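Local coordinates for Lys-gingipain catalytic subunit (Porphyromonas gingivalis, PDB 6I9A), which cleaves proteins after lysine as a secreted cysteine protease (family C25) of a periodontal pathogen, and is captured with the peptidic inhibitor KYT-36 in its active site, at residues G7-T12 with E115-R120; V14-V19 with P77-L82. All blocks are in the same frame, centred on the assembly; numbering follows the deposited sequence. Where two conformers were deposited one is given.

Interaction 1 of 2, residues G7-T12 with E115-R120; sequences GDLYNT and EMYTFR. With CA (calcium ion), chain G.
Leu-9 lays its CB over the middle of one face of the Tyr-117 ring, 3.8 Å from the centroid, in a CH-pi contact. Its branch slants on over the backbone just ahead of the strand, bringing CD1 to 3.6 Å from Met-116 C; a branched apolar chain can cover an aromatic face and the neighbouring peptide at once. Tyrosine answers with an apolar face for Leu-9 and a hydroxyl at the far end of the ring. Tyr-117 OH donates a 2.6 Å hydrogen bond to Asp-8 OD1, on the anti side and 33° out of the carboxylate plane. Asp-8 CG lies anti to its own backbone nitrogen (chi1 -177°), where OD1 also accepts from Tyr-10 N at 3.1 Å, forming an Asx turn. The two donors come from opposite faces of the carboxylate: aspartate is short enough to serve its own loop and the strand together. OD2 takes a bond from Tyr-322 N, and Trp-330 of helix 325-342 packs edge-to-face with Tyr-117.

The packing is looser at the two ends. Tyr-10 extends clear of the strand, and Glu-115 turns from the loop to give a calcium ion two oxygens, OE1 and OE2, each at 2.5 Å. Two waters, Asp-109, Asp-111 and the carbonyl of Phe-113 complete the shell; Val-108 N also bonds OE2. The shared Asp-8 oxygen and the Leu-9 packing thus tie an Asx-turn loop to strand 117-121, which follows directly on a calcium-binding loop of the catalytic domain.

Interaction 2 of 2, residues V14-V19 with P77-L82; sequences VRMLVV and PVFLAL
Strand 14-19 runs parallel to strand 79-82, the short axes 4.7 Å apart and inclined by 25°, with Met-16, Leu-17, Val-18 and Val-19 paired with Phe-79, Leu-80, Ala-81 and Leu-82. Leu-17 and Val-19 donate to the carbonyls of Phe-79 and Ala-81, while Leu-17 O accepts from Ala-81 N. At the start of the ladder Arg-15 O takes two bonds, from Phe-79 N in the carbonyl plane (3.1 Å) and from Val-78 N above it (2.8 Å). Val-78 is thus an extra residue in the register, between the levels of Pro-77 and Phe-79.

Met-16, Val-18, Phe-79 and Ala-81 share one face of the sheet. Val-14 CG1 meets the edge of the Phe-79 ring, 3.8 Å from CE2. Met-16 CE reaches Phe-79 CB in one of two modelled conformers, and in the other this contact may not hold. Val-18 CG2 lies 4.1 Å from Ala-81 CB, a single methyl that fits where Phe-119 of the next strand also packs. Leu-17, Val-19, Leu-80 and Leu-82 occupy the other face. Leu-17 and Leu-80 share their torsions (chi1 173° and 172°) and lie side by side, Leu-17 CD2 4.0 Å from Leu-80 CD1. Both pack under helix 56-72, while beta-branched Val-18 and Val-19 suit the extended backbone. Pro-77 CB closes on Leu-17 CB.

Apart from Arg-15, whose aliphatic CB packs on Pro-77 while its charged end extends clear of the strand, the side chains here are apolar: main-chain bonds supply the directional polarity, and hydrophobic burial on both faces suits a central pair of strands in an alpha/beta core.

The centres of interactions 1 and 2 lie about 8 Å apart, and strand 117-121 joins them: Tyr-117 N probably hydrogen-bonds to Val-78 O (2.9 Å) and Leu-80 N to Tyr-117 O (2.8 Å), so the residue that meets the 7-12 loop also extends the sheet whose middle pair is 14-20 and 79-83. In sequence, the segments of interaction 2 both fall between those of interaction 1. Neither contains the nucleophile Cys-249 or the probable proton donor His-216, which belong to the region of the second, six-stranded sheet. Each lies near a calcium site: Glu-115 binds one ion, and Phe-254, which binds another with Asp-85 and Glu-263, has its side chain about 7 Å from that of Leu-82.

Interaction 1 of 2, residues G7-T12 with E115-R120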
ATOM      1  N   GLY A   7       2.389   1.419  16.240  1.00 13.27           N
ATOM      2  CA  GLY A   7       1.950   2.423  15.279  1.00 13.54           C
ATOM      3  C   GLY A   7       2.545   2.254  13.892  1.00 12.57           C
ATOM      4  O   GLY A   7       3.285   1.317  13.571  1.00 13.40           O
ATOM      5  N   ASP A   8       2.207   3.232  13.050  1.00 11.20           N
ATOM      6  CA  ASP A   8       2.659   3.269  11.651  1.00 10.22           C
ATOM      7  C   ASP A   8       4.182   3.033  11.596  1.00  9.73           C
ATOM      8  O   ASP A   8       4.945   3.752  12.239  1.00 12.08           O
ATOM      9  CB  ASP A   8       2.319   4.685  11.139  1.00 10.77           C
ATOM     10  CG  ASP A   8       2.611   5.007   9.683  1.00 10.40           C
ATOM     11  OD1 ASP A   8       3.037   4.093   8.925  1.00  9.98           O
ATOM     12  OD2 ASP A   8       2.413   6.155   9.293  1.00 10.58           O
ATOM     13  N   LEU A   9       4.592   2.074  10.785  1.00  9.48           N
ATOM     14  CA  LEU A   9       6.014   1.729  10.604  1.00  9.91           C
ATOM     15  C   LEU A   9       6.759   2.708   9.728  1.00 10.11           C
ATOM     16  O   LEU A   9       7.996   2.639   9.657  1.00 11.29           O
ATOM     17  CB  LEU A   9       6.154   0.312  10.011  1.00 10.47           C
ATOM     18  CG  LEU A   9       5.746  -0.821  10.962  1.00 10.72           C
ATOM     19  CD1 LEU A   9       5.974  -2.134  10.270  1.00 11.49           C
ATOM     20  CD2 LEU A   9       6.564  -0.772  12.277  1.00 13.49           C
ATOM     21  N   TYR A  10       6.075   3.594   8.994  1.00 10.33           N
ATOM     22  CA  TYR A  10       6.798   4.514   8.125  1.00 11.02           C
ATOM     23  C   TYR A  10       7.825   5.301   8.926  1.00 10.92           C
ATOM     24  O   TYR A  10       7.555   5.793  10.023  1.00 12.67           O
ATOM     25  CB  TYR A  10       5.800   5.444   7.440  1.00 11.45           C
ATOM     26  CG  TYR A  10       6.469   6.386   6.470  1.00 11.69           C
ATOM     27  CD1 TYR A  10       6.770   5.977   5.177  1.00 12.45           C
ATOM     28  CD2 TYR A  10       6.899   7.649   6.881  1.00 12.50           C
ATOM     29  CE1 TYR A  10       7.387   6.848   4.272  1.00 12.78           C
ATOM     30  CE2 TYR A  10       7.556   8.517   5.992  1.00 12.91           C
ATOM     31  CZ  TYR A  10       7.803   8.092   4.697  1.00 11.92           C
ATOM     32  OH  TYR A  10       8.434   8.952   3.824  1.00 13.24           O
ATOM     33  N   ASN A  11       9.020   5.472   8.340  1.00 10.67           N
ATOM     34  CA  ASN A  11      10.076   6.255   8.959  1.00 11.48           C
ATOM     35  C   ASN A  11      10.991   6.728   7.854  1.00 11.21           C
ATOM     36  O   ASN A  11      10.970   6.174   6.756  1.00 12.10           O
ATOM     37  CB  ASN A  11      10.831   5.401  10.013  1.00 13.15           C
ATOM     38  CG  ASN A  11      11.595   6.193  11.010  1.00 14.74           C
ATOM     39  OD1 ASN A  11      11.517   7.437  11.037  1.00 14.76           O
ATOM     40  ND2 ASN A  11      12.297   5.459  11.880  1.00 16.97           N
ATOM     41  N   THR A  12      11.830   7.721   8.167  1.00 11.12           N
ATOM     42  CA  THR A  12      12.798   8.243   7.207  1.00 11.67           C
ATOM     43  C   THR A  12      14.185   8.198   7.818  1.00 11.70           C
ATOM     44  O   THR A  12      14.324   8.284   9.052  1.00 13.97           O
ATOM     45  CB  THR A  12      12.471   9.705   6.801  1.00 12.27           C
ATOM     46  OG1 THR A  12      12.478  10.532   7.949  1.00 14.03           O
ATOM     47  CG2 THR A  12      11.118   9.824   6.095  1.00 12.89           C
ATOM     48  N   GLU A 115       7.485  -6.631  11.633  1.00 11.57           N
ATOM     49  CA  GLU A 115       8.565  -5.636  11.821  1.00 11.49           C
ATOM     50  C   GLU A 115       8.698  -4.708  10.643  1.00 11.72           C
ATOM     51  O   GLU A 115       9.352  -3.674  10.798  1.00 12.66           O
ATOM     52  CB  GLU A 115       9.904  -6.376  12.051  1.00 12.98           C
ATOM     53  CG  GLU A 115      10.188  -6.609  13.544  1.00 13.51           C
ATOM     54  CD  GLU A 115       9.071  -7.333  14.261  1.00 13.52           C
ATOM     55  OE1 GLU A 115       8.310  -6.649  14.985  1.00 15.17           O
ATOM     56  OE2 GLU A 115       8.929  -8.568  14.096  1.00 13.98           O
ATOM     57  N   MET A 116       8.150  -5.090   9.468  1.00 11.74           N
ATOM     58  CA  MET A 116       8.273  -4.353   8.235  1.00 11.07           C
ATOM     59  C   MET A 116       6.933  -4.323   7.528  1.00 10.28           C
ATOM     60  O   MET A 116       6.206  -5.330   7.588  1.00 12.42           O
ATOM     61  CB  MET A 116       9.292  -5.031   7.302  1.00 11.58           C
ATOM     62  CG  MET A 116      10.731  -4.975   7.833  1.00 12.46           C
ATOM     63  SD  MET A 116      11.843  -6.153   7.004  1.00 12.94           S
ATOM     64  CE  MET A 116      11.317  -7.697   7.808  1.00 14.77           C
ATOM     65  N   TYR A 117       6.655  -3.272   6.770  1.00  9.66           N
ATOM     66  CA  TYR A 117       5.492  -3.245   5.884  1.00  9.30           C
ATOM     67  C   TYR A 117       5.782  -4.083   4.669  1.00  9.26           C
ATOM     68  O   TYR A 117       6.704  -3.760   3.895  1.00 10.71           O
ATOM     69  CB  TYR A 117       5.234  -1.813   5.434  1.00  9.22           C
ATOM     70  CG  TYR A 117       4.490  -0.912   6.390  1.00  8.85           C
ATOM     71  CD1 TYR A 117       3.590  -1.431   7.337  1.00  9.72           C
ATOM     72  CD2 TYR A 117       4.570   0.473   6.273  1.00  9.77           C
ATOM     73  CE1 TYR A 117       2.826  -0.585   8.139  1.00  9.52           C
ATOM     74  CE2 TYR A 117       3.818   1.327   7.077  1.00  9.62           C
ATOM     75  CZ  TYR A 117       2.933   0.787   7.996  1.00  9.59           C
ATOM     76  OH  TYR A 117       2.177   1.604   8.808  1.00  9.68           O
ATOM     77  N   THR A 118       5.063  -5.184   4.500  1.00  9.40           N
ATOM     78  CA  THR A 118       5.326  -6.163   3.477  1.00  9.41           C
ATOM     79  C   THR A 118       4.276  -6.152   2.419  1.00  8.88           C
ATOM     80  O   THR A 118       3.066  -6.121   2.712  1.00  8.86           O
ATOM     81  CB  THR A 118       5.405  -7.547   4.165  1.00 11.41           C
ATOM     82  OG1 THR A 118       6.475  -7.482   5.133  1.00 13.96           O
ATOM     83  CG2 THR A 118       5.699  -8.677   3.211  1.00 12.27           C
ATOM     84  N   PHE A 119       4.702  -6.259   1.166  1.00  8.74           N
ATOM     85  CA  PHE A 119       3.781  -6.363   0.039  1.00  8.29           C
ATOM     86  C   PHE A 119       4.396  -7.289  -0.967  1.00  8.10           C
ATOM     87  O   PHE A 119       5.616  -7.490  -0.992  1.00  9.17           O
ATOM     88  CB  PHE A 119       3.436  -4.990  -0.553  1.00  8.78           C
ATOM     89  CG  PHE A 119       4.650  -4.203  -1.024  1.00  9.22           C
ATOM     90  CD1 PHE A 119       5.121  -4.343  -2.327  1.00 10.04           C
ATOM     91  CD2 PHE A 119       5.268  -3.261  -0.184  1.00  9.43           C
ATOM     92  CE1 PHE A 119       6.173  -3.570  -2.783  1.00  9.47           C
ATOM     93  CE2 PHE A 119       6.349  -2.529  -0.646  1.00  9.96           C
ATOM     94  CZ  PHE A 119       6.780  -2.671  -1.938  1.00  9.52           C
ATOM     95  N   ARG A 120       3.553  -7.818  -1.853  1.00  8.72           N
ATOM     96  CA  ARG A 120       3.981  -8.772  -2.857  1.00  8.83           C
ATOM     97  C   ARG A 120       3.572  -8.317  -4.240  1.00  8.63           C
ATOM     98  O   ARG A 120       2.382  -8.180  -4.536  1.00  9.54           O
ATOM     99  CB  ARG A 120       3.438 -10.184  -2.552  1.00  9.40           C
ATOM    100  CG  ARG A 120       3.746 -11.220  -3.637  1.00 10.99           C
ATOM    101  CD  ARG A 120       3.111 -12.558  -3.334  1.00 10.07           C
ATOM    102  NE  ARG A 120       3.728 -13.252  -2.205  1.00  9.68           N
ATOM    103  CZ  ARG A 120       4.485 -14.343  -2.335  1.00 10.23           C
ATOM    104  NH1 ARG A 120       4.906 -14.748  -3.552  1.00 10.82           N
ATOM    105  NH2 ARG A 120       4.862 -15.012  -1.265  1.00 10.56           N
TER
HETATM  106 CA    CA G 705       7.005  -8.609  15.706  1.00 15.67          CA
HETATM  107  O   HOH W   1       6.259  -6.878  17.172  1.00 18.51           O
HETATM  108  O   HOH W   2       7.090 -10.930  14.999  1.00 13.96           O

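Interaction 2 of 2, residues V14-V19 with P77-L82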
ATOM      1  N   VAL A  14      13.683   6.514   4.218  1.00 11.15           N
ATOM      2  CA  VAL A  14      12.962   5.296   3.873  1.00 10.63           C
ATOM      3  C   VAL A  14      13.952   4.202   3.449  1.00 10.65           C
ATOM      4  O   VAL A  14      14.807   4.454   2.609  1.00 11.34           O
ATOM      5  CB  VAL A  14      11.910   5.531   2.767  1.00 11.72           C
ATOM      6  CG1 VAL A  14      11.136   4.229   2.504  1.00 13.70           C
ATOM      7  CG2 VAL A  14      10.980   6.668   3.168  1.00 13.20           C
ATOM      8  N   ARG A  15      13.838   3.011   4.037  1.00 10.79           N
ATOM      9  CA  ARG A  15      14.656   1.852   3.671  1.00 10.90           C
ATOM     10  C   ARG A  15      13.776   0.722   3.225  1.00 10.60           C
ATOM     11  O   ARG A  15      12.756   0.434   3.880  1.00 11.48           O
ATOM     12  CB  ARG A  15      15.511   1.431   4.866  1.00 12.07           C
ATOM     13  CG  ARG A  15      16.406   2.609   5.336  1.00 13.17           C
ATOM     14  CD  ARG A  15      17.243   2.249   6.565  1.00 14.34           C
ATOM     15  NE  ARG A  15      17.827   3.433   7.214  1.00 17.41           N
ATOM     16  CZ  ARG A  15      18.871   4.101   6.764  1.00 20.61           C
ATOM     17  NH1 ARG A  15      19.515   3.683   5.686  1.00 21.56           N
ATOM     18  NH2 ARG A  15      19.283   5.189   7.391  1.00 20.53           N
ATOM     19  N   MET A  16      14.149   0.059   2.137  1.00 10.59           N
ATOM     20  CA  MET A  16      13.341  -1.047   1.614  0.54 10.97           C
ATOM     21  C   MET A  16      14.238  -2.223   1.246  1.00 11.02           C
ATOM     22  O   MET A  16      15.210  -2.056   0.486  1.00 12.98           O
ATOM     23  CB  MET A  16      12.540  -0.580   0.383  0.54 10.87           C
ATOM     24  CG  MET A  16      11.825  -1.694  -0.361  0.54 11.57           C
ATOM     25  SD  MET A  16      11.024  -1.010  -1.876  0.54 11.71           S
ATOM     26  CE  MET A  16       9.489  -0.381  -1.036  0.54 10.59           C
ATOM     27  N   LEU A  17      13.906  -3.402   1.783  1.00 10.12           N
ATOM     28  CA  LEU A  17      14.544  -4.653   1.439  1.00 10.05           C
ATOM     29  C   LEU A  17      13.682  -5.263   0.333  1.00 10.18           C
ATOM     30  O   LEU A  17      12.452  -5.396   0.508  1.00 11.01           O
ATOM     31  CB  LEU A  17      14.585  -5.557   2.687  1.00 10.96           C
ATOM     32  CG  LEU A  17      15.081  -6.965   2.447  1.00 11.32           C
ATOM     33  CD1 LEU A  17      16.540  -6.978   1.942  1.00 13.72           C
ATOM     34  CD2 LEU A  17      15.074  -7.761   3.739  1.00 13.30           C
ATOM     35  N   VAL A  18      14.293  -5.626  -0.786  1.00 10.73           N
ATOM     36  CA  VAL A  18      13.608  -6.255  -1.889  1.00 10.45           C
ATOM     37  C   VAL A  18      14.113  -7.660  -2.054  1.00 10.70           C
ATOM     38  O   VAL A  18      15.336  -7.871  -2.163  1.00 11.68           O
ATOM     39  CB  VAL A  18      13.805  -5.456  -3.209  1.00 11.03           C
ATOM     40  CG1 VAL A  18      13.072  -6.123  -4.378  1.00 12.68           C
ATOM     41  CG2 VAL A  18      13.400  -3.990  -3.040  1.00 11.51           C
ATOM     42  N   VAL A  19      13.228  -8.651  -2.050  1.00 10.78           N
ATOM     43  CA  VAL A  19      13.600 -10.050  -2.369  1.00 11.16           C
ATOM     44  C   VAL A  19      12.779 -10.481  -3.560  1.00 10.73           C
ATOM     45  O   VAL A  19      11.546 -10.428  -3.505  1.00 10.94           O
ATOM     46  CB  VAL A  19      13.354 -10.970  -1.154  1.00 11.61           C
ATOM     47  CG1 VAL A  19      13.663 -12.422  -1.533  1.00 13.77           C
ATOM     48  CG2 VAL A  19      14.170 -10.504   0.071  1.00 14.15           C
ATOM     49  N   PRO A  77      15.093  -1.940   7.864  1.00 13.09           N
ATOM     50  CA  PRO A  77      14.168  -1.766   6.726  1.00 12.42           C
ATOM     51  C   PRO A  77      12.795  -1.339   7.243  1.00 11.74           C
ATOM     52  O   PRO A  77      12.327  -1.847   8.261  1.00 12.46           O
ATOM     53  CB  PRO A  77      14.122  -3.152   6.083  1.00 14.04           C
ATOM     54  CG  PRO A  77      15.328  -3.930   6.651  1.00 15.70           C
ATOM     55  CD  PRO A  77      15.550  -3.342   7.998  1.00 14.96           C
ATOM     56  N   VAL A  78      12.148  -0.421   6.503  1.00 11.24           N
ATOM     57  CA  VAL A  78      10.757  -0.022   6.715  1.00 10.54           C
ATOM     58  C   VAL A  78       9.841  -0.975   5.918  1.00 10.52           C
ATOM     59  O   VAL A  78       8.839  -1.448   6.440  1.00 11.02           O
ATOM     60  CB  VAL A  78      10.590   1.457   6.249  1.00 11.74           C
ATOM     61  CG1 VAL A  78       9.105   1.846   6.290  1.00 13.94           C
ATOM     62  CG2 VAL A  78      11.451   2.393   7.155  1.00 14.20           C
ATOM     63  N   PHE A  79      10.166  -1.153   4.647  1.00  9.75           N
ATOM     64  CA  PHE A  79       9.416  -1.992   3.741  1.00  9.55           C
ATOM     65  C   PHE A  79      10.150  -3.248   3.377  1.00  9.43           C
ATOM     66  O   PHE A  79      11.382  -3.256   3.234  1.00 10.44           O
ATOM     67  CB  PHE A  79       9.139  -1.275   2.407  1.00 10.74           C
ATOM     68  CG  PHE A  79       8.202  -0.090   2.528  1.00 10.79           C
ATOM     69  CD1 PHE A  79       6.817  -0.275   2.612  1.00 10.90           C
ATOM     70  CD2 PHE A  79       8.701   1.218   2.558  1.00 13.24           C
ATOM     71  CE1 PHE A  79       5.963   0.837   2.732  1.00 11.91           C
ATOM     72  CE2 PHE A  79       7.849   2.307   2.667  1.00 15.12           C
ATOM     73  CZ  PHE A  79       6.497   2.100   2.806  1.00 13.08           C
ATOM     74  N   LEU A  80       9.372  -4.298   3.138  1.00  9.36           N
ATOM     75  CA  LEU A  80       9.793  -5.558   2.552  1.00  9.30           C
ATOM     76  C   LEU A  80       8.972  -5.776   1.294  1.00  9.14           C
ATOM     77  O   LEU A  80       7.780  -5.981   1.377  1.00  9.84           O
ATOM     78  CB  LEU A  80       9.628  -6.715   3.560  1.00  9.82           C
ATOM     79  CG  LEU A  80       9.858  -8.106   2.985  1.00 10.43           C
ATOM     80  CD1 LEU A  80      11.321  -8.301   2.521  1.00 12.88           C
ATOM     81  CD2 LEU A  80       9.499  -9.178   4.023  1.00 13.06           C
ATOM     82  N   ALA A  81       9.644  -5.745   0.124  1.00  9.65           N
ATOM     83  CA  ALA A  81       9.004  -5.977  -1.160  1.00  9.54           C
ATOM     84  C   ALA A  81       9.342  -7.372  -1.657  1.00  9.79           C
ATOM     85  O   ALA A  81      10.509  -7.695  -1.871  1.00 11.68           O
ATOM     86  CB  ALA A  81       9.478  -4.952  -2.172  1.00 10.36           C
ATOM     87  N   LEU A  82       8.341  -8.230  -1.784  1.00  9.41           N
ATOM     88  CA  LEU A  82       8.486  -9.580  -2.321  1.00  9.76           C
ATOM     89  C   LEU A  82       8.057  -9.526  -3.757  1.00 10.21           C
ATOM     90  O   LEU A  82       6.949  -9.066  -4.067  1.00 12.44           O
ATOM     91  CB  LEU A  82       7.608 -10.575  -1.518  1.00  9.90           C
ATOM     92  CG  LEU A  82       7.821 -10.564  -0.019  1.00 10.73           C
ATOM     93  CD1 LEU A  82       6.803 -11.503   0.658  1.00 12.84           C
ATOM     94  CD2 LEU A  82       9.271 -11.008   0.323  1.00 12.58           C
TER